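Local coordinates for TetR family Transcriptional regulator (Streptococcus agalactiae 2603V/R, PDB 3KKC), which probably binds DNA as a transcriptional regulator of the TetR family, and carries a bound nickel ion in this crystal, at residues Lys12-Ile17 with Ser51-Lys56; Ala20-Leu25 with Gln95-Thr100; His70-Gly75 with Val85-His90. All blocks are in the same frame, centred on the assembly; numbering follows the deposited sequence.

Overall arrangement
From the N terminus, helix 4-24 supplies the first partner of two contacts. Contact 1 closes first, when the loop after helix 46-49 returns to residues 12-17 and packs the predicted helix-turn-helix region against this helix. Contact 2 starts further along helix 4-24 and waits for residues 95-100, so its loop crosses that of contact 1. Contact 3 falls wholly within the span of contact 2: helix 57-71 leaves the probable DNA-binding domain, and helix 80-93 turns back to its end round a nickel ion. Contacts 2 and 3 touch, through a probable hydrogen bond from Gln95 N to His90 O and through Ile98 against Leu71, whereas contacts 1 and 3 lie about 26 Å apart between centres.

Contact 1: residues Lys12-Ile17 with Ser51-Lys56; sequences KTKVAI and SHYESK
Lys14, Tyr53 and His52 carry this contact, in which one side of helix 4-24 receives the loop running from helix 46-49 to helix 57-71. The aliphatic part of Lys14 does most of the touching. Its CG sits over one face of the His52 imidazole in a CH-pi arrangement, 18° off the ring normal; the modelled spacing is shorter than carbons allow, so the closeness of this approach is doubtful. Ser51 OG, hydrogen-bonded to Thr48 O, lies off-centre over the opposite face of that imidazole.

Beyond CG the lysine bends at its third and fourth torsions (chi3 53°, chi4 110°), which carries the amine past the histidine toward the phenol of Tyr53. Lys14 NZ stops 3.9 Å from Tyr53 OH, too far for a hydrogen bond. The backbone of the same residue meets the phenol too, with Lys14 O at the ring edge, 3.7 Å from Tyr53 OH.

Ile17, one helical turn on, backs the tyrosine. Its CG2 branch is 3.6 Å from Tyr53 CE2, an oblique approach in which the two side chains run past each other in opposite directions. Ile17 also rests on Val38 and Ala42 of helix 35-42, while both it and Tyr53 reach Leu59 of helix 57-71. The pair therefore belongs to the apolar core of the N-terminal TetR-type domain, which contains the predicted helix-turn-helix motif.

The chemistry is mainly van der Waals and CH-pi: the methylene chain of a lysine and a branch of an isoleucine lie against two rings. With no hydrogen bond or salt bridge between the two segments, this suggests that packing rather than directed bonding holds the loop on the helix.

Contact 2: residues Ala20-Leu25 with Gln95-Thr100; sequences AFISLL and QDSIAT
Ile22 keeps CG1 beside its backbone N, which leaves the CG2 branch trans to that N and facing the loop, while Ser97 holds OG anti to its carbonyl carbon (chi1 -47°), which points the hydroxyl at Ile22 O in the last turn of helix 4-24. The two meet in the one hydrogen bond of the contact: Ser97 OG donates to Ile22 O across 2.6 Å. The donor comes from above the carbonyl plane, 36° out of it, with a C=O...donor angle of 133°. Ile22 O otherwise takes a weak bond from Leu25 N, so the serine supplies a second grip where the helix runs out.

Around this bond the aliphatic side chains lie against backbone and polar residues. Ile22 CG2 rests 3.5 Å from Asp96 CA, and at the branch end Ile22 CD1 lies 3.6 Å from Asp96 CB, the isoleucine running obliquely over the aspartate. Asp96 and Ser97 both have left-handed backbone conformations, and this tight turn presents them together. Leu25 CB also packs 3.9 Å from Ser97 CB. Thr100 brings its methyl CG2 near Leu25 O, and its OG1 is hydrogen-bonded to Asn94 ND2.

Ser97 occupies the N-cap position of helix 98-103 but makes no capping bond, its hydroxyl being spent on the neighbouring helix. With Leu25 on Leu63 and Asp96 on Leu67 of helix 57-71, the arrangement is consistent with the joint between DNA-binding and C-terminal domains in TetR-family regulators, here made where the first domain's N-terminal helix meets the start of helix 98-103.

Contact 3: residues His70-Gly75 with Val85-His90; sequences HLFKQG and VHILKH. With NI (nickel (II) ion), chain E; IMD (imidazole), chain F.
This is a metal-bridged helix-helix contact: His70, at the end of helix 57-71, and His86 and His90, one turn apart on helix 80-93, hold a nickel ion through their NE2 atoms. The bonds to nickel measure 2.2 Å from His70 NE2, 2.3 Å from His86 NE2 and 2.1 Å from His90 NE2, and an atom from outside the two segments makes a fourth. The rings converge obliquely, the His70 plane turned 74° from that of His86 and 48° from that of His90. His86 reaches the metal with CG trans to its backbone N (chi1 168°), while His70 O lies at the edge of the His86 ring, in its plane.

An imidazole, probably from the crystallisation liquor, lies over one His86 face and gives a weak hydrogen bond from N1 to Gln74 OE1.

Beside the metal site the contact is greasy. Leu71 CD2 sits over a face of His90, 4.1 Å from the ring centroid, and Leu71 CD1 touches Ile87 CG2 at 3.9 Å. Phe72 CE1 meets Ile87 CD1 at 3.5 Å.

Three imidazole nitrogens, probably neutral, suit a borderline metal such as nickel; the coordination bonds tie the two helices together, and the ion's charge would probably polarise the rings.

Contact 1: residues Lys12-Ile17 with Ser51-Lys56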
ATOM      1  N   LYS A  12       5.354   6.326  37.604  1.00105.08           N
ATOM      2  CA  LYS A  12       6.551   6.684  36.841  1.00103.79           C
ATOM      3  C   LYS A  12       7.157   5.487  36.085  1.00103.46           C
ATOM      4  O   LYS A  12       7.740   5.664  35.011  1.00104.73           O
ATOM      5  CB  LYS A  12       7.614   7.363  37.715  1.00105.74           C
ATOM      6  CG  LYS A  12       8.786   7.968  36.920  1.00111.90           C
ATOM      7  CD  LYS A  12      10.007   8.252  37.807  1.00118.83           C
ATOM      8  CE  LYS A  12      11.134   8.983  37.047  1.00118.69           C
ATOM      9  NZ  LYS A  12      12.439   9.075  37.817  1.00113.86           N
ATOM     10  N   THR A  13       7.039   4.277  36.633  1.00 97.34           N
ATOM     11  CA  THR A  13       7.584   3.129  35.919  1.00105.01           C
ATOM     12  C   THR A  13       6.707   2.700  34.737  1.00106.95           C
ATOM     13  O   THR A  13       7.214   2.142  33.762  1.00112.83           O
ATOM     14  CB  THR A  13       7.973   1.891  36.830  1.00121.61           C
ATOM     15  OG1 THR A  13       6.985   1.669  37.843  1.00125.55           O
ATOM     16  CG2 THR A  13       9.344   2.088  37.477  1.00114.73           C
ATOM     17  N   LYS A  14       5.404   2.959  34.812  1.00 98.50           N
ATOM     18  CA  LYS A  14       4.516   2.603  33.708  1.00 87.94           C
ATOM     19  C   LYS A  14       4.834   3.516  32.528  1.00 85.04           C
ATOM     20  O   LYS A  14       4.958   3.072  31.391  1.00 89.12           O
ATOM     21  CB  LYS A  14       3.042   2.693  34.116  1.00 81.55           C
ATOM     22  CG  LYS A  14       2.290   1.380  33.928  1.00 90.73           C
ATOM     23  CD  LYS A  14       0.791   1.516  34.200  1.00 98.19           C
ATOM     24  CE  LYS A  14       0.147   2.657  33.381  1.00103.19           C
ATOM     25  NZ  LYS A  14      -0.790   2.252  32.254  1.00102.89           N
ATOM     26  N   VAL A  15       5.010   4.795  32.820  1.00 82.51           N
ATOM     27  CA  VAL A  15       5.416   5.773  31.818  1.00 76.21           C
ATOM     28  C   VAL A  15       6.791   5.472  31.215  1.00 76.82           C
ATOM     29  O   VAL A  15       6.991   5.686  30.029  1.00 82.17           O
ATOM     30  CB  VAL A  15       5.389   7.201  32.399  1.00 69.45           C
ATOM     31  CG1 VAL A  15       6.273   8.156  31.568  1.00 62.63           C
ATOM     32  CG2 VAL A  15       3.945   7.683  32.522  1.00 64.94           C
ATOM     33  N   ALA A  16       7.734   4.967  32.006  1.00 75.33           N
ATOM     34  CA  ALA A  16       9.067   4.678  31.459  1.00 80.05           C
ATOM     35  C   ALA A  16       8.997   3.659  30.328  1.00 91.61           C
ATOM     36  O   ALA A  16       9.655   3.812  29.295  1.00 96.09           O
ATOM     37  CB  ALA A  16      10.022   4.203  32.527  1.00 65.65           C
ATOM     38  N   ILE A  17       8.201   2.618  30.544  1.00 91.71           N
ATOM     39  CA  ILE A  17       7.964   1.593  29.538  1.00 93.04           C
ATOM     40  C   ILE A  17       7.286   2.214  28.311  1.00 96.43           C
ATOM     41  O   ILE A  17       7.780   2.101  27.181  1.00 96.48           O
ATOM     42  CB  ILE A  17       7.078   0.474  30.122  1.00 88.19           C
ATOM     43  CG1 ILE A  17       7.728  -0.090  31.394  1.00 81.87           C
ATOM     44  CG2 ILE A  17       6.771  -0.605  29.066  1.00 86.33           C
ATOM     45  CD1 ILE A  17       6.773  -0.883  32.246  1.00 82.78           C
ATOM     46  N   SER A  51       3.401  -6.855  34.863  1.00129.03           N
ATOM     47  CA  SER A  51       2.401  -6.461  35.854  1.00131.40           C
ATOM     48  C   SER A  51       1.606  -5.236  35.393  1.00133.12           C
ATOM     49  O   SER A  51       0.665  -4.805  36.065  1.00133.18           O
ATOM     50  CB  SER A  51       3.072  -6.119  37.175  1.00128.21           C
ATOM     51  OG  SER A  51       3.387  -4.740  37.191  1.00122.43           O
ATOM     52  N   HIS A  52       2.009  -4.666  34.260  1.00133.19           N
ATOM     53  CA  HIS A  52       1.322  -3.515  33.677  1.00129.21           C
ATOM     54  C   HIS A  52       0.761  -3.811  32.291  1.00128.82           C
ATOM     55  O   HIS A  52      -0.244  -3.222  31.883  1.00131.69           O
ATOM     56  CB  HIS A  52       2.267  -2.325  33.574  1.00127.19           C
ATOM     57  CG  HIS A  52       2.553  -1.668  34.883  1.00127.96           C
ATOM     58  ND1 HIS A  52       3.830  -1.518  35.376  1.00128.95           N
ATOM     59  CD2 HIS A  52       1.724  -1.127  35.807  1.00126.85           C
ATOM     60  CE1 HIS A  52       3.777  -0.906  36.546  1.00128.99           C
ATOM     61  NE2 HIS A  52       2.511  -0.657  36.828  1.00128.67           N
ATOM     62  N   TYR A  53       1.422  -4.718  31.574  1.00123.60           N
ATOM     63  CA  TYR A  53       1.100  -5.005  30.184  1.00118.49           C
ATOM     64  C   TYR A  53       1.101  -6.489  29.916  1.00124.25           C
ATOM     65  O   TYR A  53       2.155  -7.116  29.908  1.00127.92           O
ATOM     66  CB  TYR A  53       2.118  -4.336  29.265  1.00115.22           C
ATOM     67  CG  TYR A  53       2.135  -2.835  29.420  1.00114.25           C
ATOM     68  CD1 TYR A  53       1.002  -2.078  29.128  1.00113.54           C
ATOM     69  CD2 TYR A  53       3.275  -2.176  29.870  1.00110.63           C
ATOM     70  CE1 TYR A  53       1.008  -0.721  29.281  1.00110.96           C
ATOM     71  CE2 TYR A  53       3.289  -0.814  30.021  1.00106.16           C
ATOM     72  CZ  TYR A  53       2.156  -0.096  29.727  1.00108.68           C
ATOM     73  OH  TYR A  53       2.167   1.261  29.875  1.00110.64           O
ATOM     74  N   GLU A  54      -0.086  -7.042  29.691  1.00125.88           N
ATOM     75  CA  GLU A  54      -0.242  -8.452  29.350  1.00127.18           C
ATOM     76  C   GLU A  54       0.779  -8.942  28.314  1.00125.60           C
ATOM     77  O   GLU A  54       1.177 -10.104  28.334  1.00132.67           O
ATOM     78  CB  GLU A  54      -1.663  -8.702  28.840  1.00131.23           C
ATOM     79  CG  GLU A  54      -1.914 -10.115  28.316  1.00138.72           C
ATOM     80  CD  GLU A  54      -2.986 -10.150  27.223  1.00143.51           C
ATOM     81  OE1 GLU A  54      -3.292  -9.074  26.648  1.00139.56           O
ATOM     82  OE2 GLU A  54      -3.513 -11.256  26.937  1.00148.75           O
ATOM     83  N   SER A  55       1.193  -8.056  27.411  1.00106.92           N
ATOM     84  CA  SER A  55       2.110  -8.411  26.337  1.00101.96           C
ATOM     85  C   SER A  55       2.440  -7.185  25.514  1.00 97.75           C
ATOM     86  O   SER A  55       1.861  -6.122  25.724  1.00 95.04           O
ATOM     87  CB  SER A  55       1.449  -9.407  25.406  1.00101.61           C
ATOM     88  OG  SER A  55       0.369  -8.781  24.747  1.00 98.97           O
ATOM     89  N   LYS A  56       3.343  -7.332  24.551  1.00 97.77           N
ATOM     90  CA  LYS A  56       3.677  -6.198  23.704  1.00100.21           C
ATOM     91  C   LYS A  56       2.428  -5.696  22.991  1.00100.14           C
ATOM     92  O   LYS A  56       2.332  -4.523  22.657  1.00 98.54           O
ATOM     93  CB  LYS A  56       4.747  -6.561  22.674  1.00 99.41           C
ATOM     94  CG  LYS A  56       4.229  -7.441  21.562  1.00101.31           C
ATOM     95  CD  LYS A  56       5.305  -7.731  20.534  1.00102.74           C
ATOM     96  CE  LYS A  56       6.289  -6.579  20.425  1.00103.80           C
ATOM     97  NZ  LYS A  56       6.992  -6.657  19.113  1.00103.81           N
TER

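Contact 2: residues Ala20-Leu25 with Gln95-Thr100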
ATOM      1  N   ALA A  20       9.664   4.238  26.418  1.00 83.07           N
ATOM      2  CA  ALA A  20      10.649   3.337  25.795  1.00 78.13           C
ATOM      3  C   ALA A  20      10.118   2.708  24.508  1.00 79.95           C
ATOM      4  O   ALA A  20      10.814   2.625  23.494  1.00 83.50           O
ATOM      5  CB  ALA A  20      11.076   2.257  26.768  1.00 67.02           C
ATOM      6  N   PHE A  21       8.875   2.263  24.567  1.00 76.71           N
ATOM      7  CA  PHE A  21       8.209   1.658  23.425  1.00 75.15           C
ATOM      8  C   PHE A  21       8.135   2.640  22.246  1.00 79.50           C
ATOM      9  O   PHE A  21       8.379   2.273  21.109  1.00 80.28           O
ATOM     10  CB  PHE A  21       6.814   1.219  23.863  1.00 73.19           C
ATOM     11  CG  PHE A  21       6.006   0.561  22.788  1.00 79.28           C
ATOM     12  CD1 PHE A  21       6.439  -0.630  22.204  1.00 77.00           C
ATOM     13  CD2 PHE A  21       4.791   1.090  22.409  1.00 66.90           C
ATOM     14  CE1 PHE A  21       5.696  -1.236  21.244  1.00 79.99           C
ATOM     15  CE2 PHE A  21       4.027   0.470  21.439  1.00 80.75           C
ATOM     16  CZ  PHE A  21       4.479  -0.683  20.846  1.00 82.76           C
ATOM     17  N   ILE A  22       7.822   3.899  22.537  1.00 86.45           N
ATOM     18  CA  ILE A  22       7.753   4.937  21.522  1.00 86.06           C
ATOM     19  C   ILE A  22       9.124   5.236  20.904  1.00 82.01           C
ATOM     20  O   ILE A  22       9.252   5.345  19.687  1.00 85.14           O
ATOM     21  CB  ILE A  22       7.110   6.220  22.098  1.00 91.04           C
ATOM     22  CG1 ILE A  22       5.615   5.982  22.356  1.00 92.47           C
ATOM     23  CG2 ILE A  22       7.295   7.414  21.153  1.00 90.69           C
ATOM     24  CD1 ILE A  22       4.899   7.209  22.877  1.00 87.65           C
ATOM     25  N   SER A  23      10.145   5.352  21.738  1.00 75.91           N
ATOM     26  CA  SER A  23      11.470   5.711  21.269  1.00 80.59           C
ATOM     27  C   SER A  23      12.008   4.615  20.380  1.00 91.38           C
ATOM     28  O   SER A  23      12.762   4.881  19.452  1.00100.06           O
ATOM     29  CB  SER A  23      12.411   5.966  22.473  1.00 86.01           C
ATOM     30  OG  SER A  23      13.760   5.552  22.239  1.00 88.78           O
ATOM     31  N   LEU A  24      11.619   3.377  20.676  1.00 93.47           N
ATOM     32  CA  LEU A  24      12.081   2.215  19.922  1.00 95.14           C
ATOM     33  C   LEU A  24      11.304   2.059  18.624  1.00 98.01           C
ATOM     34  O   LEU A  24      11.747   1.384  17.690  1.00106.14           O
ATOM     35  CB  LEU A  24      11.920   0.942  20.753  1.00 93.23           C
ATOM     36  CG  LEU A  24      13.015   0.644  21.769  1.00 90.03           C
ATOM     37  CD1 LEU A  24      12.553  -0.426  22.759  1.00 89.34           C
ATOM     38  CD2 LEU A  24      14.302   0.251  21.043  1.00 88.34           C
ATOM     39  N   LEU A  25      10.124   2.660  18.590  1.00 88.38           N
ATOM     40  CA  LEU A  25       9.272   2.629  17.423  1.00 83.19           C
ATOM     41  C   LEU A  25       9.682   3.739  16.461  1.00 88.71           C
ATOM     42  O   LEU A  25       9.056   3.935  15.428  1.00 93.96           O
ATOM     43  CB  LEU A  25       7.830   2.826  17.856  1.00 81.13           C
ATOM     44  CG  LEU A  25       6.783   1.729  17.760  1.00 87.07           C
ATOM     45  CD1 LEU A  25       7.396   0.348  17.856  1.00 92.85           C
ATOM     46  CD2 LEU A  25       5.748   1.960  18.853  1.00 84.51           C
ATOM     47  N   GLN A  95       5.267  12.939  16.069  1.00 89.87           N
ATOM     48  CA  GLN A  95       4.744  12.923  17.430  1.00 88.31           C
ATOM     49  C   GLN A  95       4.417  11.500  17.875  1.00 82.54           C
ATOM     50  O   GLN A  95       3.405  10.911  17.442  1.00 71.96           O
ATOM     51  CB  GLN A  95       3.501  13.791  17.541  1.00 90.89           C
ATOM     52  CG  GLN A  95       3.675  15.163  16.922  1.00 97.60           C
ATOM     53  CD  GLN A  95       3.580  16.280  17.946  1.00100.38           C
ATOM     54  OE1 GLN A  95       3.712  16.034  19.147  1.00102.01           O
ATOM     55  NE2 GLN A  95       3.349  17.512  17.477  1.00 96.71           N
ATOM     56  N   ASP A  96       5.280  11.002  18.769  1.00 81.68           N
ATOM     57  CA  ASP A  96       5.266   9.649  19.327  1.00 84.01           C
ATOM     58  C   ASP A  96       5.396   8.568  18.259  1.00 82.77           C
ATOM     59  O   ASP A  96       4.717   7.557  18.335  1.00 88.45           O
ATOM     60  CB  ASP A  96       4.026   9.375  20.199  1.00 84.07           C
ATOM     61  CG  ASP A  96       3.586  10.589  21.025  1.00 82.55           C
ATOM     62  OD1 ASP A  96       3.948  10.711  22.226  1.00 76.08           O
ATOM     63  OD2 ASP A  96       2.834  11.409  20.468  1.00 88.27           O
ATOM     64  N   SER A  97       6.262   8.788  17.273  1.00 76.74           N
ATOM     65  CA  SER A  97       6.570   7.784  16.264  1.00 75.14           C
ATOM     66  C   SER A  97       5.359   7.453  15.371  1.00 75.37           C
ATOM     67  O   SER A  97       5.286   6.359  14.760  1.00 69.47           O
ATOM     68  CB  SER A  97       7.086   6.511  16.937  1.00 80.32           C
ATOM     69  OG  SER A  97       8.066   6.819  17.916  1.00 86.72           O
ATOM     70  N   ILE A  98       4.414   8.393  15.295  1.00 69.44           N
ATOM     71  CA  ILE A  98       3.201   8.154  14.530  1.00 71.03           C
ATOM     72  C   ILE A  98       3.507   8.022  13.033  1.00 73.16           C
ATOM     73  O   ILE A  98       2.904   7.209  12.349  1.00 74.74           O
ATOM     74  CB  ILE A  98       2.116   9.209  14.793  1.00 70.32           C
ATOM     75  CG1 ILE A  98       0.767   8.690  14.323  1.00 69.89           C
ATOM     76  CG2 ILE A  98       2.454  10.554  14.124  1.00 67.92           C
ATOM     77  CD1 ILE A  98      -0.376   9.431  14.917  1.00 69.55           C
ATOM     78  N   ALA A  99       4.469   8.807  12.556  1.00 71.89           N
ATOM     79  CA  ALA A  99       4.953   8.732  11.184  1.00 65.31           C
ATOM     80  C   ALA A  99       5.606   7.388  10.929  1.00 76.31           C
ATOM     81  O   ALA A  99       5.353   6.727   9.926  1.00 83.32           O
ATOM     82  CB  ALA A  99       5.963   9.823  10.932  1.00 56.20           C
ATOM     83  N   THR A 100       6.477   6.997  11.838  1.00 79.09           N
ATOM     84  CA  THR A 100       7.224   5.779  11.659  1.00 77.52           C
ATOM     85  C   THR A 100       6.269   4.605  11.762  1.00 79.16           C
ATOM     86  O   THR A 100       6.503   3.553  11.185  1.00 79.65           O
ATOM     87  CB  THR A 100       8.337   5.689  12.703  1.00 75.52           C
ATOM     88  OG1 THR A 100       9.084   6.911  12.670  1.00 70.66           O
ATOM     89  CG2 THR A 100       9.286   4.484  12.419  1.00 68.51           C
TER

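Contact 3: residues His70-Gly75 with Val85-His90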
ATOM      1  N   HIS A  70      -6.081  11.640  20.621  1.00 74.00           N
ATOM      2  CA  HIS A  70      -5.593  13.007  20.459  1.00 71.61           C
ATOM      3  C   HIS A  70      -5.769  13.607  19.057  1.00 71.35           C
ATOM      4  O   HIS A  70      -5.918  14.821  18.919  1.00 70.80           O
ATOM      5  CB  HIS A  70      -4.137  13.191  20.882  1.00 67.81           C
ATOM      6  CG  HIS A  70      -3.691  14.624  20.811  1.00 70.61           C
ATOM      7  ND1 HIS A  70      -4.175  15.592  21.673  1.00 69.56           N
ATOM      8  CD2 HIS A  70      -2.855  15.265  19.958  1.00 70.19           C
ATOM      9  CE1 HIS A  70      -3.639  16.760  21.361  1.00 71.38           C
ATOM     10  NE2 HIS A  70      -2.829  16.592  20.331  1.00 65.64           N
ATOM     11  N   LEU A  71      -5.716  12.778  18.021  1.00 70.04           N
ATOM     12  CA  LEU A  71      -5.847  13.289  16.659  1.00 67.46           C
ATOM     13  C   LEU A  71      -7.289  13.647  16.311  1.00 73.14           C
ATOM     14  O   LEU A  71      -7.553  14.731  15.817  1.00 85.42           O
ATOM     15  CB  LEU A  71      -5.304  12.283  15.650  1.00 69.02           C
ATOM     16  CG  LEU A  71      -3.785  12.217  15.558  1.00 66.64           C
ATOM     17  CD1 LEU A  71      -3.355  11.489  14.311  1.00 62.57           C
ATOM     18  CD2 LEU A  71      -3.260  13.618  15.541  1.00 64.10           C
ATOM     19  N   PHE A  72      -8.226  12.753  16.597  1.00 74.66           N
ATOM     20  CA  PHE A  72      -9.575  12.859  16.046  1.00 80.18           C
ATOM     21  C   PHE A  72     -10.609  13.107  17.116  1.00 92.66           C
ATOM     22  O   PHE A  72     -11.372  14.059  17.030  1.00 98.59           O
ATOM     23  CB  PHE A  72      -9.992  11.573  15.314  1.00 78.93           C
ATOM     24  CG  PHE A  72      -8.958  11.022  14.364  1.00 79.26           C
ATOM     25  CD1 PHE A  72      -8.780  11.575  13.104  1.00 79.58           C
ATOM     26  CD2 PHE A  72      -8.198   9.919  14.713  1.00 79.43           C
ATOM     27  CE1 PHE A  72      -7.843  11.046  12.219  1.00 77.31           C
ATOM     28  CE2 PHE A  72      -7.266   9.391  13.836  1.00 79.46           C
ATOM     29  CZ  PHE A  72      -7.093   9.952  12.590  1.00 77.65           C
ATOM     30  N   LYS A  73     -10.654  12.216  18.102  1.00102.75           N
ATOM     31  CA  LYS A  73     -11.722  12.204  19.095  1.00111.87           C
ATOM     32  C   LYS A  73     -11.714  13.486  19.924  1.00117.09           C
ATOM     33  O   LYS A  73     -12.266  13.552  21.025  1.00120.11           O
ATOM     34  CB  LYS A  73     -11.633  10.939  19.952  1.00115.28           C
ATOM     35  CG  LYS A  73     -11.655   9.659  19.104  1.00118.08           C
ATOM     36  CD  LYS A  73     -10.850   8.537  19.753  1.00123.04           C
ATOM     37  CE  LYS A  73     -10.296   7.559  18.717  1.00124.58           C
ATOM     38  NZ  LYS A  73      -9.266   6.632  19.297  1.00126.23           N
ATOM     39  N   GLN A  74     -11.072  14.503  19.357  1.00118.54           N
ATOM     40  CA  GLN A  74     -11.154  15.879  19.822  1.00119.45           C
ATOM     41  C   GLN A  74     -12.515  16.524  19.542  1.00118.71           C
ATOM     42  O   GLN A  74     -13.077  16.390  18.444  1.00116.43           O
ATOM     43  CB  GLN A  74     -10.074  16.703  19.120  1.00116.73           C
ATOM     44  CG  GLN A  74      -8.675  16.322  19.512  1.00113.24           C
ATOM     45  CD  GLN A  74      -8.417  16.586  20.975  1.00112.11           C
ATOM     46  OE1 GLN A  74      -7.467  17.280  21.322  1.00116.56           O
ATOM     47  NE2 GLN A  74      -9.277  16.053  21.842  1.00108.41           N
ATOM     48  N   GLY A  75     -13.039  17.227  20.536  1.00116.82           N
ATOM     49  CA  GLY A  75     -14.153  18.126  20.307  1.00118.13           C
ATOM     50  C   GLY A  75     -13.613  19.540  20.167  1.00119.37           C
ATOM     51  O   GLY A  75     -14.315  20.516  20.412  1.00117.08           O
ATOM     52  N   VAL A  85      -5.089  20.088   9.348  1.00 67.89           N
ATOM     53  CA  VAL A  85      -3.745  20.601   9.584  1.00 75.00           C
ATOM     54  C   VAL A  85      -3.112  20.051  10.878  1.00 79.08           C
ATOM     55  O   VAL A  85      -1.936  19.683  10.882  1.00 78.58           O
ATOM     56  CB  VAL A  85      -3.710  22.145   9.597  1.00 75.55           C
ATOM     57  CG1 VAL A  85      -2.530  22.625  10.402  1.00 75.29           C
ATOM     58  CG2 VAL A  85      -3.645  22.685   8.185  1.00 71.45           C
ATOM     59  N   HIS A  86      -3.888  19.992  11.964  1.00 78.81           N
ATOM     60  CA  HIS A  86      -3.389  19.493  13.255  1.00 72.80           C
ATOM     61  C   HIS A  86      -2.953  18.028  13.130  1.00 72.06           C
ATOM     62  O   HIS A  86      -1.912  17.629  13.663  1.00 67.42           O
ATOM     63  CB  HIS A  86      -4.460  19.652  14.336  1.00 69.49           C
ATOM     64  CG  HIS A  86      -4.167  18.917  15.616  1.00 78.16           C
ATOM     65  ND1 HIS A  86      -4.920  17.842  16.048  1.00 79.18           N
ATOM     66  CD2 HIS A  86      -3.223  19.116  16.568  1.00 78.79           C
ATOM     67  CE1 HIS A  86      -4.450  17.408  17.204  1.00 74.51           C
ATOM     68  NE2 HIS A  86      -3.417  18.161  17.536  1.00 79.16           N
ATOM     69  N   ILE A  87      -3.760  17.239  12.422  1.00 69.48           N
ATOM     70  CA  ILE A  87      -3.407  15.856  12.153  1.00 69.55           C
ATOM     71  C   ILE A  87      -2.071  15.796  11.423  1.00 69.01           C
ATOM     72  O   ILE A  87      -1.133  15.155  11.887  1.00 70.06           O
ATOM     73  CB  ILE A  87      -4.489  15.147  11.329  1.00 69.46           C
ATOM     74  CG1 ILE A  87      -5.844  15.310  12.018  1.00 66.97           C
ATOM     75  CG2 ILE A  87      -4.143  13.696  11.152  1.00 69.05           C
ATOM     76  CD1 ILE A  87      -6.879  14.357  11.552  1.00 65.15           C
ATOM     77  N   LEU A  88      -1.981  16.478  10.290  1.00 67.51           N
ATOM     78  CA  LEU A  88      -0.733  16.529   9.544  1.00 68.43           C
ATOM     79  C   LEU A  88       0.409  17.081  10.403  1.00 72.81           C
ATOM     80  O   LEU A  88       1.563  16.707  10.208  1.00 75.19           O
ATOM     81  CB  LEU A  88      -0.893  17.364   8.265  1.00 65.37           C
ATOM     82  CG  LEU A  88      -1.370  16.715   6.963  1.00 73.63           C
ATOM     83  CD1 LEU A  88      -1.922  15.298   7.165  1.00 69.80           C
ATOM     84  CD2 LEU A  88      -2.405  17.614   6.257  1.00 76.55           C
ATOM     85  N   LYS A  89       0.095  17.978  11.342  1.00 75.93           N
ATOM     86  CA  LYS A  89       1.135  18.591  12.171  1.00 79.04           C
ATOM     87  C   LYS A  89       1.869  17.498  12.940  1.00 80.48           C
ATOM     88  O   LYS A  89       3.097  17.461  12.971  1.00 82.72           O
ATOM     89  CB  LYS A  89       0.537  19.615  13.130  1.00 84.05           C
ATOM     90  CG  LYS A  89       1.550  20.598  13.717  1.00 96.74           C
ATOM     91  CD  LYS A  89       0.877  21.892  14.236  1.00101.34           C
ATOM     92  CE  LYS A  89      -0.012  21.637  15.456  1.00103.54           C
ATOM     93  NZ  LYS A  89      -1.023  22.716  15.744  1.00102.90           N
ATOM     94  N   HIS A  90       1.102  16.589  13.539  1.00 76.67           N
ATOM     95  CA  HIS A  90       1.667  15.470  14.282  1.00 72.02           C
ATOM     96  C   HIS A  90       2.536  14.551  13.457  1.00 72.03           C
ATOM     97  O   HIS A  90       3.532  14.024  13.940  1.00 75.31           O
ATOM     98  CB  HIS A  90       0.568  14.674  14.957  1.00 70.04           C
ATOM     99  CG  HIS A  90       0.116  15.282  16.239  1.00 78.28           C
ATOM    100  ND1 HIS A  90       0.301  14.670  17.458  1.00 80.93           N
ATOM    101  CD2 HIS A  90      -0.465  16.475  16.497  1.00 82.97           C
ATOM    102  CE1 HIS A  90      -0.178  15.445  18.412  1.00 82.51           C
ATOM    103  NE2 HIS A  90      -0.636  16.551  17.857  1.00 86.95           N
TER
HETATM  104 NI    NI E 201      -1.734  17.979  19.036  0.80 71.45          NI
HETATM  105  N1  IMD F 211      -5.622  19.558  20.843  0.70118.63           N
HETATM  106  C2  IMD F 211      -4.941  19.843  19.712  0.70116.92           C
HETATM  107  N3  IMD F 211      -3.659  20.122  20.037  0.70117.07           N
HETATM  108  C4  IMD F 211      -3.523  20.019  21.376  0.70119.64           C
HETATM  109  C5  IMD F 211      -4.765  19.661  21.886  0.70120.75           C